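Local coordinates for protein 4-alpha-glucanotransferase (Corynebacterium glutamicum, PDB 5B68) that is an amylomaltase, also called disproportionating enzyme, whose largest part is built on a TIM barrel joined to an N-terminal beta sandwich, at residues A164-A169 and I493-A498; L217-H222 and P245-V250; A369-A374 and I381-D386; T449-R452 and G456-V459. One frame throughout, in Å; residues are numbered along the deposited sequence.

Interaction 1 of 4, residues A164-A169 and I493-A498; sequences ARLSTA and ILALEA
Leu166 lays its side chain against Ala495 and Ala498, one turn apart on helix 487-500, the helix that leads into the fifth strand of the TIM barrel. It belongs to the connection between strand 153-162 of the beta sandwich and helix 167-174, after which the chain enters the first barrel strand. From CB, which itself makes no close approach to the helix, the chain turns inward because CG sits beside the backbone N, anti to the carbonyl carbon (chi1 -73°). CG is the first atom to reach the helix, loosely, at 4.5 Å from Ala495 CB. The two methyls then part company. CD1 stays more than 4.5 Å from both alanine CB atoms, whereas CD2 goes straight to the helix surface and rests 3.7 Å from Ala498 CB. The small alanines let the leucine come close to the backbone itself. Val505 of strand 504-507 touches both Leu166 and Ala498, and Ile526 adds a further apolar surface to the leucine, so the contact is buried. Immediately after Leu166 the chain turns into helix 167-174, where Ala169 N bonds to Leu166 O at 3.2 Å; Ser167 OG and Thr168 OG1 bind Glu499 and the carbonyl of Ala503. The closest approach across the contact is that of Leu166 CD2 to the carbonyl oxygen Ala495 O, 3.4 Å.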
loop_
_atom_site.group_PDB
_atom_site.type_symbol
_atom_site.label_atom_id
_atom_site.label_comp_id
_atom_site.label_asym_id
_atom_site.label_seq_id
_atom_site.Cartn_x
_atom_site.Cartn_y
_atom_site.Cartn_z
ATOM N N ALA A 164 -12.116 5.830 -17.162
ATOM C CA ALA A 164 -11.090 5.589 -18.145
ATOM C C ALA A 164 -9.675 6.134 -17.716
ATOM O O ALA A 164 -8.694 5.486 -17.952
ATOM C CB ALA A 164 -11.526 6.168 -19.507
ATOM N N ARG A 165 -9.638 7.318 -17.077
ATOM C CA ARG A 165 -8.392 7.973 -16.736
ATOM C C ARG A 165 -8.571 8.908 -15.538
ATOM O O ARG A 165 -9.542 9.665 -15.430
ATOM C CB ARG A 165 -7.911 8.762 -17.935
ATOM C CG ARG A 165 -6.453 9.270 -17.835
ATOM C CD ARG A 165 -6.093 10.120 -19.064
ATOM N NE ARG A 165 -4.766 10.773 -18.933
ATOM C CZ ARG A 165 -3.594 10.164 -19.037
ATOM N NH1 ARG A 165 -2.490 10.907 -18.970
ATOM N NH2 ARG A 165 -3.469 8.834 -19.249
ATOM N N LEU A 166 -7.634 8.819 -14.615
ATOM C CA LEU A 166 -7.545 9.713 -13.466
ATOM C C LEU A 166 -7.290 11.167 -13.951
ATOM O O LEU A 166 -6.346 11.380 -14.711
ATOM C CB LEU A 166 -6.358 9.273 -12.592
ATOM C CG LEU A 166 -6.615 8.022 -11.829
ATOM C CD1 LEU A 166 -5.344 7.392 -11.366
ATOM C CD2 LEU A 166 -7.543 8.317 -10.651
ATOM N N SER A 167 -8.129 12.093 -13.539
ATOM C CA SER A 167 -7.982 13.536 -13.889
ATOM C C SER A 167 -6.666 14.147 -13.411
ATOM O O SER A 167 -6.118 15.040 -14.109
ATOM C CB SER A 167 -9.171 14.315 -13.361
ATOM O OG SER A 167 -10.334 13.735 -13.831
ATOM N N THR A 168 -6.093 13.654 -12.297
ATOM C CA THR A 168 -4.827 14.211 -11.820
ATOM C C THR A 168 -3.656 13.955 -12.803
ATOM O O THR A 168 -2.625 14.656 -12.757
ATOM C CB THR A 168 -4.418 13.611 -10.453
ATOM O OG1 THR A 168 -4.587 12.194 -10.490
ATOM C CG2 THR A 168 -5.234 14.254 -9.263
ATOM N N ALA A 169 -3.748 12.900 -13.612
ATOM C CA ALA A 169 -2.653 12.513 -14.527
ATOM C C ALA A 169 -2.325 13.687 -15.483
ATOM O O ALA A 169 -1.189 14.191 -15.501
ATOM C CB ALA A 169 -2.999 11.206 -15.270
ATOM N N ILE A 493 -10.923 -0.431 -9.922
ATOM C CA ILE A 493 -11.414 0.042 -8.641
ATOM C C ILE A 493 -10.424 1.002 -7.963
ATOM O O ILE A 493 -10.837 1.917 -7.332
ATOM C CB ILE A 493 -11.803 -1.154 -7.762
ATOM C CG1 ILE A 493 -13.093 -1.820 -8.326
ATOM C CG2 ILE A 493 -12.025 -0.744 -6.287
ATOM C CD1 ILE A 493 -13.329 -3.240 -7.794
ATOM N N LEU A 494 -9.119 0.766 -8.055
ATOM C CA LEU A 494 -8.178 1.710 -7.577
ATOM C C LEU A 494 -8.399 3.064 -8.269
ATOM O O LEU A 494 -8.442 4.123 -7.619
ATOM C CB LEU A 494 -6.754 1.177 -7.804
ATOM C CG LEU A 494 -5.607 2.137 -7.602
ATOM C CD1 LEU A 494 -5.568 2.577 -6.162
ATOM C CD2 LEU A 494 -4.313 1.446 -7.971
ATOM N N ALA A 495 -8.566 3.054 -9.582
ATOM C CA ALA A 495 -8.787 4.298 -10.326
ATOM C C ALA A 495 -10.105 4.975 -9.918
ATOM O O ALA A 495 -10.126 6.221 -9.751
ATOM C CB ALA A 495 -8.740 4.090 -11.825
ATOM N N LEU A 496 -11.126 4.162 -9.695
ATOM C CA LEU A 496 -12.417 4.666 -9.279
ATOM C C LEU A 496 -12.321 5.353 -7.926
ATOM O O LEU A 496 -12.742 6.499 -7.816
ATOM C CB LEU A 496 -13.465 3.579 -9.243
ATOM C CG LEU A 496 -14.864 3.914 -8.672
ATOM C CD1 LEU A 496 -15.543 5.064 -9.373
ATOM C CD2 LEU A 496 -15.703 2.644 -8.744
ATOM N N GLU A 497 -11.821 4.656 -6.934
ATOM C CA GLU A 497 -11.705 5.263 -5.614
ATOM C C GLU A 497 -10.831 6.541 -5.573
ATOM O O GLU A 497 -11.179 7.550 -4.908
ATOM C CB GLU A 497 -11.332 4.229 -4.604
ATOM C CG GLU A 497 -12.465 3.259 -4.266
ATOM C CD GLU A 497 -13.681 3.942 -3.721
ATOM O OE1 GLU A 497 -13.572 4.738 -2.737
ATOM O OE2 GLU A 497 -14.792 3.692 -4.272
ATOM N N ALA A 498 -9.695 6.503 -6.260
ATOM C CA ALA A 498 -8.872 7.678 -6.435
ATOM C C ALA A 498 -9.551 8.826 -7.174
ATOM O O ALA A 498 -9.449 9.989 -6.751
ATOM C CB ALA A 498 -7.501 7.308 -7.065
#

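Interaction 2 of 4, residues L217-H222 and P245-V250; sequences LINPMH and PIYIRV
Two successive bends in Met221, at chi2 (-73°) and chi3 (-80°), fold its thioether back so that sulfur and terminal methyl both lie over the ring of Tyr247. The tyrosine does its share by placing CG beside its backbone N, which aims the ring at the loop that carries the methionine. Met221 CE stands 3.5 Å from the centroid of the Tyr247 ring, 13° off the ring normal, and so makes a CH-pi contact almost over the centre. Met221 SD follows at 3.9 Å from the Tyr247 centroid, nearer the phenolic end, where CE2 and CZ are its closest ring atoms. This is a Met-aromatic contact with both sulfur and methyl over one face. The opposite face is taken by Ile246 CG2, 3.9 Å above the plane, so the ring lies between the thioether and an isoleucine methyl. In the barrel, residues 217-222 run off the C-terminal end of the second parallel strand, the end at which TIM barrels carry their active-site loops. Residues 245-247 form a short 3-10 turn farther along the same excursion, with Ile248 N bonded to Pro245 O at 3.1 Å. Phe198, at the start of helix 198-209, touches Met221 and shares a backbone hydrogen bond with Tyr247. At the far end of the ring the hydroxyl is tied back to residues 217-222 through a water. That water lies in the ring plane, 2.8 Å from Tyr247 OH, and donates to Pro220 O at 2.7 Å.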
loop_
_atom_site.group_PDB
_atom_site.type_symbol
_atom_site.label_atom_id
_atom_site.label_comp_id
_atom_site.label_asym_id
_atom_site.label_seq_id
_atom_site.Cartn_x
_atom_site.Cartn_y
_atom_site.Cartn_z
ATOM N N LEU A 217 4.499 12.827 1.088
ATOM C CA LEU A 217 4.368 11.352 1.002
ATOM C C LEU A 217 4.888 10.802 2.272
ATOM O O LEU A 217 6.015 11.122 2.696
ATOM C CB LEU A 217 5.145 10.806 -0.210
ATOM C CG LEU A 217 5.396 9.331 -0.381
ATOM C CD1 LEU A 217 4.064 8.580 -0.497
ATOM C CD2 LEU A 217 6.167 9.000 -1.627
ATOM N N ILE A 218 4.120 9.903 2.860
ATOM C CA ILE A 218 4.472 9.244 4.076
ATOM C C ILE A 218 4.440 7.708 3.987
ATOM O O ILE A 218 4.053 7.102 2.985
ATOM C CB ILE A 218 3.648 9.758 5.276
ATOM C CG1 ILE A 218 2.147 9.448 5.065
ATOM C CG2 ILE A 218 3.883 11.253 5.467
ATOM C CD1 ILE A 218 1.286 9.710 6.256
ATOM N N ASN A 219 4.963 7.089 5.026
ATOM C CA ASN A 219 4.840 5.647 5.198
ATOM C C ASN A 219 3.404 5.234 5.394
ATOM O O ASN A 219 2.583 6.042 5.787
ATOM C CB ASN A 219 5.641 5.175 6.422
ATOM C CG ASN A 219 5.251 5.934 7.687
ATOM O OD1 ASN A 219 4.449 5.458 8.557
ATOM N ND2 ASN A 219 5.738 7.110 7.804
ATOM N N PRO A 220 3.124 3.910 5.178
ATOM C CA PRO A 220 1.813 3.396 5.504
ATOM C C PRO A 220 1.511 3.671 6.974
ATOM O O PRO A 220 2.408 3.608 7.848
ATOM C CB PRO A 220 1.964 1.864 5.253
ATOM C CG PRO A 220 3.115 1.708 4.287
ATOM C CD PRO A 220 4.007 2.865 4.635
ATOM N N MET A 221 0.250 3.935 7.232
ATOM C CA MET A 221 -0.223 4.249 8.593
ATOM C C MET A 221 -1.293 3.263 9.129
ATOM O O MET A 221 -2.098 3.574 10.037
ATOM C CB MET A 221 -0.828 5.631 8.539
ATOM C CG MET A 221 0.104 6.714 7.968
ATOM S SD MET A 221 1.378 7.114 9.179
ATOM C CE MET A 221 0.406 8.211 10.210
ATOM N N HIS A 222 -1.298 2.093 8.523
ATOM C CA HIS A 222 -2.266 1.059 8.832
ATOM C C HIS A 222 -2.074 0.534 10.270
ATOM O O HIS A 222 -0.962 0.432 10.796
ATOM C CB HIS A 222 -2.118 -0.149 7.925
ATOM C CG HIS A 222 -1.968 0.121 6.470
ATOM N ND1 HIS A 222 -2.949 0.742 5.738
ATOM C CD2 HIS A 222 -0.993 -0.224 5.588
ATOM C CE1 HIS A 222 -2.574 0.785 4.468
ATOM N NE2 HIS A 222 -1.370 0.262 4.369
ATOM N N PRO A 245 -3.537 3.631 15.983
ATOM C CA PRO A 245 -3.702 4.623 17.020
ATOM C C PRO A 245 -2.438 5.098 17.743
ATOM O O PRO A 245 -2.543 6.082 18.434
ATOM C CB PRO A 245 -4.723 3.956 18.012
ATOM C CG PRO A 245 -5.258 2.774 17.252
ATOM C CD PRO A 245 -4.098 2.323 16.399
ATOM N N ILE A 246 -1.284 4.487 17.501
ATOM C CA ILE A 246 -0.014 4.975 18.047
ATOM C C ILE A 246 0.313 6.405 17.677
ATOM O O ILE A 246 1.084 7.080 18.395
ATOM C CB ILE A 246 1.123 4.083 17.707
ATOM C CG1 ILE A 246 2.225 4.189 18.796
ATOM C CG2 ILE A 246 1.676 4.264 16.288
ATOM C CD1 ILE A 246 3.355 3.242 18.502
ATOM N N TYR A 247 -0.293 6.852 16.585
ATOM C CA TYR A 247 -0.082 8.180 16.044
ATOM C C TYR A 247 -0.975 9.280 16.633
ATOM O O TYR A 247 -0.778 10.429 16.341
ATOM C CB TYR A 247 -0.227 8.164 14.523
ATOM C CG TYR A 247 0.810 7.363 13.774
ATOM C CD1 TYR A 247 2.132 7.762 13.735
ATOM C CD2 TYR A 247 0.460 6.226 13.080
ATOM C CE1 TYR A 247 3.069 7.041 13.045
ATOM C CE2 TYR A 247 1.387 5.507 12.395
ATOM C CZ TYR A 247 2.696 5.916 12.380
ATOM O OH TYR A 247 3.599 5.194 11.680
ATOM N N ILE A 248 -1.954 8.924 17.453
ATOM C CA ILE A 248 -2.773 9.888 18.069
ATOM C C ILE A 248 -1.939 10.791 18.992
ATOM O O ILE A 248 -1.106 10.271 19.788
ATOM C CB ILE A 248 -3.853 9.218 18.917
ATOM C CG1 ILE A 248 -4.862 8.456 18.017
ATOM C CG2 ILE A 248 -4.581 10.251 19.732
ATOM C CD1 ILE A 248 -5.812 7.582 18.835
ATOM N N ARG A 249 -2.136 12.100 18.893
ATOM C CA ARG A 249 -1.585 13.005 19.886
ATOM C C ARG A 249 -2.673 13.239 20.888
ATOM O O ARG A 249 -3.654 13.890 20.614
ATOM C CB ARG A 249 -1.180 14.349 19.320
ATOM C CG ARG A 249 -0.738 15.287 20.432
ATOM C CD ARG A 249 0.068 16.476 19.970
ATOM N NE ARG A 249 1.349 16.128 19.388
ATOM C CZ ARG A 249 2.240 17.038 19.040
ATOM N NH1 ARG A 249 1.962 18.306 19.243
ATOM N NH2 ARG A 249 3.380 16.695 18.487
ATOM N N VAL A 250 -2.470 12.717 22.073
ATOM C CA VAL A 250 -3.588 12.660 23.015
ATOM C C VAL A 250 -4.014 14.006 23.491
ATOM O O VAL A 250 -5.210 14.266 23.757
ATOM C CB VAL A 250 -3.289 11.673 24.194
ATOM C CG1 VAL A 250 -2.945 10.275 23.696
ATOM C CG2 VAL A 250 -2.207 12.221 25.137
HETATM O O HOH W 1 2.602 2.904 10.498
#

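Interaction 3 of 4, residues A369-A374 and I381-D386; sequences AAQKRA and IGIMAD
In the helix-to-strand connection that leads into the third strand of the TIM barrel, Gln371 of helix 349-376 reaches across to the backbone of residues 381-383. Its side-chain oxygen OE1 accepts a hydrogen bond from Ile383 N at 2.9 Å; the bond is nearly straight (160°) and arrives in the carbonyl plane, on a lone pair. The other half of the amide gives a weaker bond, Gln371 NE2 to Ile381 O, at 3.3 Å. One glutamine amide thus spans Gly382, pairing with a backbone N-H on one side and a carbonyl on the other. A bend at chi2 (73°) turns the amide from the helix surface to the strand. Gly382 presents bare backbone to it, with CA 3.6 Å from Gln371 OE1. The helix packs on the outer surface of the barrel, running partly against the strand, with the two short axes 7.1 Å apart at their closest. Ile383 points to the helix, whereas the following Met384 faces away, toward Leu217 and Ile506 of other barrel strands. A turn on from Gln371, Ala374 adds the apolar part of the contact: its CB lies 4.1 Å from Gly382 CA and 4.2 Å from Ile383 CD1. Helix 198-209 flanks this seam, placing Ala205 against Ala374 and Leu201 against Ala370. On the oxygen side of the amide, Ile383 CG1 passes 3.4 Å from Gln371 OE1.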
loop_
_atom_site.group_PDB
_atom_site.type_symbol
_atom_site.label_atom_id
_atom_site.label_comp_id
_atom_site.label_asym_id
_atom_site.label_seq_id
_atom_site.Cartn_x
_atom_site.Cartn_y
_atom_site.Cartn_z
ATOM N N ALA A 369 -7.521 16.676 10.109
ATOM C CA ALA A 369 -6.969 17.985 10.471
ATOM C C ALA A 369 -5.568 18.166 9.881
ATOM O O ALA A 369 -5.249 19.275 9.438
ATOM C CB ALA A 369 -6.917 18.152 11.974
ATOM N N ALA A 370 -4.814 17.073 9.817
ATOM C CA ALA A 370 -3.494 17.138 9.170
ATOM C C ALA A 370 -3.648 17.497 7.691
ATOM O O ALA A 370 -2.876 18.328 7.153
ATOM C CB ALA A 370 -2.698 15.869 9.307
ATOM N N GLN A 371 -4.554 16.832 6.991
ATOM C CA GLN A 371 -4.744 17.101 5.570
ATOM C C GLN A 371 -5.225 18.524 5.371
ATOM O O GLN A 371 -4.849 19.177 4.443
ATOM C CB GLN A 371 -5.705 16.104 4.913
ATOM C CG GLN A 371 -6.147 16.483 3.512
ATOM C CD GLN A 371 -5.066 16.296 2.474
ATOM O OE1 GLN A 371 -3.924 16.103 2.803
ATOM N NE2 GLN A 371 -5.431 16.383 1.226
ATOM N N LYS A 372 -6.085 18.985 6.253
ATOM C CA LYS A 372 -6.567 20.353 6.141
ATOM C C LYS A 372 -5.433 21.359 6.305
ATOM O O LYS A 372 -5.362 22.335 5.621
ATOM C CB LYS A 372 -7.645 20.623 7.181
ATOM C CG LYS A 372 -8.306 21.973 7.080
ATOM C CD LYS A 372 -9.476 22.058 8.035
ATOM C CE LYS A 372 -10.329 23.267 7.754
ATOM N NZ LYS A 372 -9.533 24.502 7.858
ATOM N N ARG A 373 -4.538 21.066 7.224
ATOM C CA ARG A 373 -3.396 21.913 7.434
ATOM C C ARG A 373 -2.522 21.964 6.208
ATOM O O ARG A 373 -2.065 23.005 5.808
ATOM C CB ARG A 373 -2.560 21.315 8.532
ATOM C CG ARG A 373 -2.885 21.824 9.901
ATOM C CD ARG A 373 -1.755 22.727 10.317
ATOM N NE ARG A 373 -1.021 22.231 11.458
ATOM C CZ ARG A 373 0.041 22.856 11.946
ATOM N NH1 ARG A 373 0.668 22.382 12.995
ATOM N NH2 ARG A 373 0.465 23.964 11.365
ATOM N N ALA A 374 -2.299 20.801 5.624
ATOM C CA ALA A 374 -1.467 20.725 4.431
ATOM C C ALA A 374 -2.040 21.538 3.282
ATOM O O ALA A 374 -1.354 22.283 2.604
ATOM C CB ALA A 374 -1.262 19.294 4.022
ATOM N N ILE A 381 -1.865 18.816 -3.594
ATOM C CA ILE A 381 -2.197 17.438 -3.289
ATOM C C ILE A 381 -2.406 17.193 -1.801
ATOM O O ILE A 381 -3.431 16.711 -1.409
ATOM C CB ILE A 381 -1.088 16.512 -3.814
ATOM C CG1 ILE A 381 -1.058 16.576 -5.328
ATOM C CG2 ILE A 381 -1.269 15.086 -3.356
ATOM C CD1 ILE A 381 0.262 16.173 -5.917
ATOM N N GLY A 382 -1.460 17.609 -0.978
ATOM C CA GLY A 382 -1.544 17.304 0.434
ATOM C C GLY A 382 -0.822 16.036 0.841
ATOM O O GLY A 382 0.198 15.704 0.306
ATOM N N ILE A 383 -1.334 15.372 1.857
ATOM C CA ILE A 383 -0.764 14.120 2.270
ATOM C C ILE A 383 -0.948 13.109 1.154
ATOM O O ILE A 383 -2.022 12.994 0.605
ATOM C CB ILE A 383 -1.447 13.585 3.537
ATOM C CG1 ILE A 383 -1.448 14.651 4.636
ATOM C CG2 ILE A 383 -0.771 12.308 3.996
ATOM C CD1 ILE A 383 -0.116 15.309 4.836
ATOM N N MET A 384 0.105 12.367 0.869
ATOM C CA MET A 384 0.014 11.237 -0.020
ATOM C C MET A 384 0.289 10.001 0.829
ATOM O O MET A 384 1.327 9.828 1.392
ATOM C CB MET A 384 0.989 11.405 -1.192
ATOM C CG MET A 384 1.198 10.202 -2.072
ATOM S SD MET A 384 2.433 10.534 -3.345
ATOM C CE MET A 384 1.568 11.860 -4.174
ATOM N N ALA A 385 -0.713 9.155 0.918
ATOM C CA ALA A 385 -0.646 7.940 1.672
ATOM C C ALA A 385 0.063 6.819 0.894
ATOM O O ALA A 385 0.234 6.879 -0.347
ATOM C CB ALA A 385 -2.096 7.564 2.058
ATOM N N ASP A 386 0.552 5.827 1.618
ATOM C CA ASP A 386 1.219 4.652 1.040
ATOM C C ASP A 386 0.429 3.408 1.474
ATOM O O ASP A 386 0.140 3.274 2.646
ATOM C CB ASP A 386 2.668 4.572 1.549
ATOM C CG ASP A 386 3.537 3.525 0.846
ATOM O OD1 ASP A 386 3.087 2.597 0.158
ATOM O OD2 ASP A 386 4.728 3.557 1.075
#

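Interaction 4 of 4, residues T449-R452 and G456-V459; sequences TVLR and GIRV. With SO4 (sulfate ion), chain F.
Ile457 receives two side chains from the helix before it, Val450 on its CG1 arm and Leu451 on its branch point. Val450 CG1 meets the tip, Ile457 CD1, at 3.8 Å. Leu451 CD2 approaches the other branch, 3.9 Å from Ile457 CB and equally near its CG2. Both pairs cross at about a right angle, and no hydrogen bond joins the two segments. The isoleucine can serve both because CG1 extends anti to the backbone N (chi1 -176°), which leaves CG2 on another side for the leucine. Ser454 OG, in the tight connection between helix and strand, binds Val450 O and, weakly, Gly456 O. Arg452 leaves the helix in another direction, bends at chi3 and meets a sulfate ion with the edge of its guanidinium. Arg452 NH1 donates to sulfate O3 and Arg452 NH2 to sulfate O4, each at 2.9 Å, a two-pronged grip with the sulfur in the guanidinium plane. The sulfate probably comes from the crystallisation liquor. Helix 441-452 here backs the fourth barrel strand: Val450 also touches Ala385 of strand 382-387, and Leu451 touches Glu497 of helix 487-500.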
loop_
_atom_site.group_PDB
_atom_site.type_symbol
_atom_site.label_atom_id
_atom_site.label_comp_id
_atom_site.label_asym_id
_atom_site.label_seq_id
_atom_site.Cartn_x
_atom_site.Cartn_y
_atom_site.Cartn_z
ATOM N N THR A 449 -10.863 4.332 2.785
ATOM C CA THR A 449 -10.290 4.829 4.036
ATOM C C THR A 449 -8.873 5.438 3.825
ATOM O O THR A 449 -8.602 6.558 4.280
ATOM C CB THR A 449 -10.291 3.762 5.090
ATOM O OG1 THR A 449 -11.663 3.397 5.353
ATOM C CG2 THR A 449 -9.648 4.277 6.360
ATOM N N VAL A 450 -8.053 4.767 3.046
ATOM C CA VAL A 450 -6.698 5.233 2.734
ATOM C C VAL A 450 -6.743 6.585 2.053
ATOM O O VAL A 450 -5.968 7.477 2.381
ATOM C CB VAL A 450 -5.828 4.202 1.946
ATOM C CG1 VAL A 450 -4.484 4.783 1.580
ATOM C CG2 VAL A 450 -5.620 2.946 2.726
ATOM N N LEU A 451 -7.680 6.759 1.137
ATOM C CA LEU A 451 -7.804 7.987 0.378
ATOM C C LEU A 451 -8.636 9.092 1.016
ATOM O O LEU A 451 -8.688 10.173 0.499
ATOM C CB LEU A 451 -8.375 7.680 -1.003
ATOM C CG LEU A 451 -7.372 7.021 -1.942
ATOM C CD1 LEU A 451 -8.067 6.116 -2.927
ATOM C CD2 LEU A 451 -6.539 8.068 -2.653
ATOM N N ARG A 452 -9.279 8.813 2.135
ATOM C CA ARG A 452 -10.263 9.754 2.655
ATOM C C ARG A 452 -9.681 11.117 2.988
ATOM O O ARG A 452 -10.286 12.126 2.728
ATOM C CB ARG A 452 -10.977 9.196 3.879
ATOM C CG ARG A 452 -12.251 9.947 4.193
ATOM C CD ARG A 452 -13.023 9.266 5.286
ATOM N NE ARG A 452 -13.767 8.123 4.807
ATOM C CZ ARG A 452 -14.864 8.187 4.063
ATOM N NH1 ARG A 452 -15.466 7.080 3.703
ATOM N NH2 ARG A 452 -15.358 9.347 3.683
ATOM N N GLY A 456 -3.368 11.705 -2.539
ATOM C CA GLY A 456 -2.742 10.733 -3.391
ATOM C C GLY A 456 -2.460 9.447 -2.667
ATOM O O GLY A 456 -2.489 9.399 -1.412
ATOM N N ILE A 457 -2.261 8.399 -3.435
ATOM C CA ILE A 457 -1.918 7.087 -2.906
ATOM C C ILE A 457 -0.763 6.479 -3.690
ATOM O O ILE A 457 -0.775 6.510 -4.929
ATOM C CB ILE A 457 -3.145 6.143 -2.923
ATOM C CG1 ILE A 457 -2.834 4.798 -2.274
ATOM C CG2 ILE A 457 -3.706 5.932 -4.342
ATOM C CD1 ILE A 457 -4.103 3.961 -2.090
ATOM N N ARG A 458 0.202 5.966 -2.951
ATOM C CA ARG A 458 1.278 5.227 -3.518
ATOM C C ARG A 458 1.037 3.768 -3.189
ATOM O O ARG A 458 0.956 3.382 -2.044
ATOM C CB ARG A 458 2.597 5.672 -2.923
ATOM C CG ARG A 458 3.759 4.813 -3.353
ATOM C CD ARG A 458 4.867 4.846 -2.335
ATOM N NE ARG A 458 6.078 4.311 -2.906
ATOM C CZ ARG A 458 6.527 3.099 -2.673
ATOM N NH1 ARG A 458 5.880 2.301 -1.862
ATOM N NH2 ARG A 458 7.634 2.701 -3.251
ATOM N N VAL A 459 0.916 2.981 -4.241
ATOM C CA VAL A 459 0.580 1.555 -4.165
ATOM C C VAL A 459 1.885 0.736 -4.200
ATOM O O VAL A 459 2.473 0.584 -5.254
ATOM C CB VAL A 459 -0.394 1.181 -5.314
ATOM C CG1 VAL A 459 -0.736 -0.297 -5.315
ATOM C CG2 VAL A 459 -1.708 1.976 -5.230
HETATM S S SO4 F . -18.658 7.888 2.135
HETATM O O1 SO4 F . -19.999 7.719 2.753
HETATM O O2 SO4 F . -18.785 8.232 0.711
HETATM O O3 SO4 F . -17.929 6.584 2.320
HETATM O O4 SO4 F . -18.033 9.058 2.740
#

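In the fold
Interactions 2, 3 and 4 follow one another along the chain, all nested within the loop closed by interaction 1, whose segments lie 324 residues apart at their nearest ends. They reach three adjacent strands of the parallel barrel sheet, 215-218, 382-387 and 456-459. Their centres lie 10 to 14 Å apart, and probable backbone hydrogen bonds link Ile218 with Met384 and Ala385 with Arg458. Interactions 3 and 4 seat outer helices on the barrel, while interaction 2 joins the chain beyond a strand end to a later part of that loop. Interaction 1, centred about 12 Å from interaction 4, touches it where Leu451 meets helix 487-500, and ties the chain leading from the beta sandwich to the barrel's outer helices.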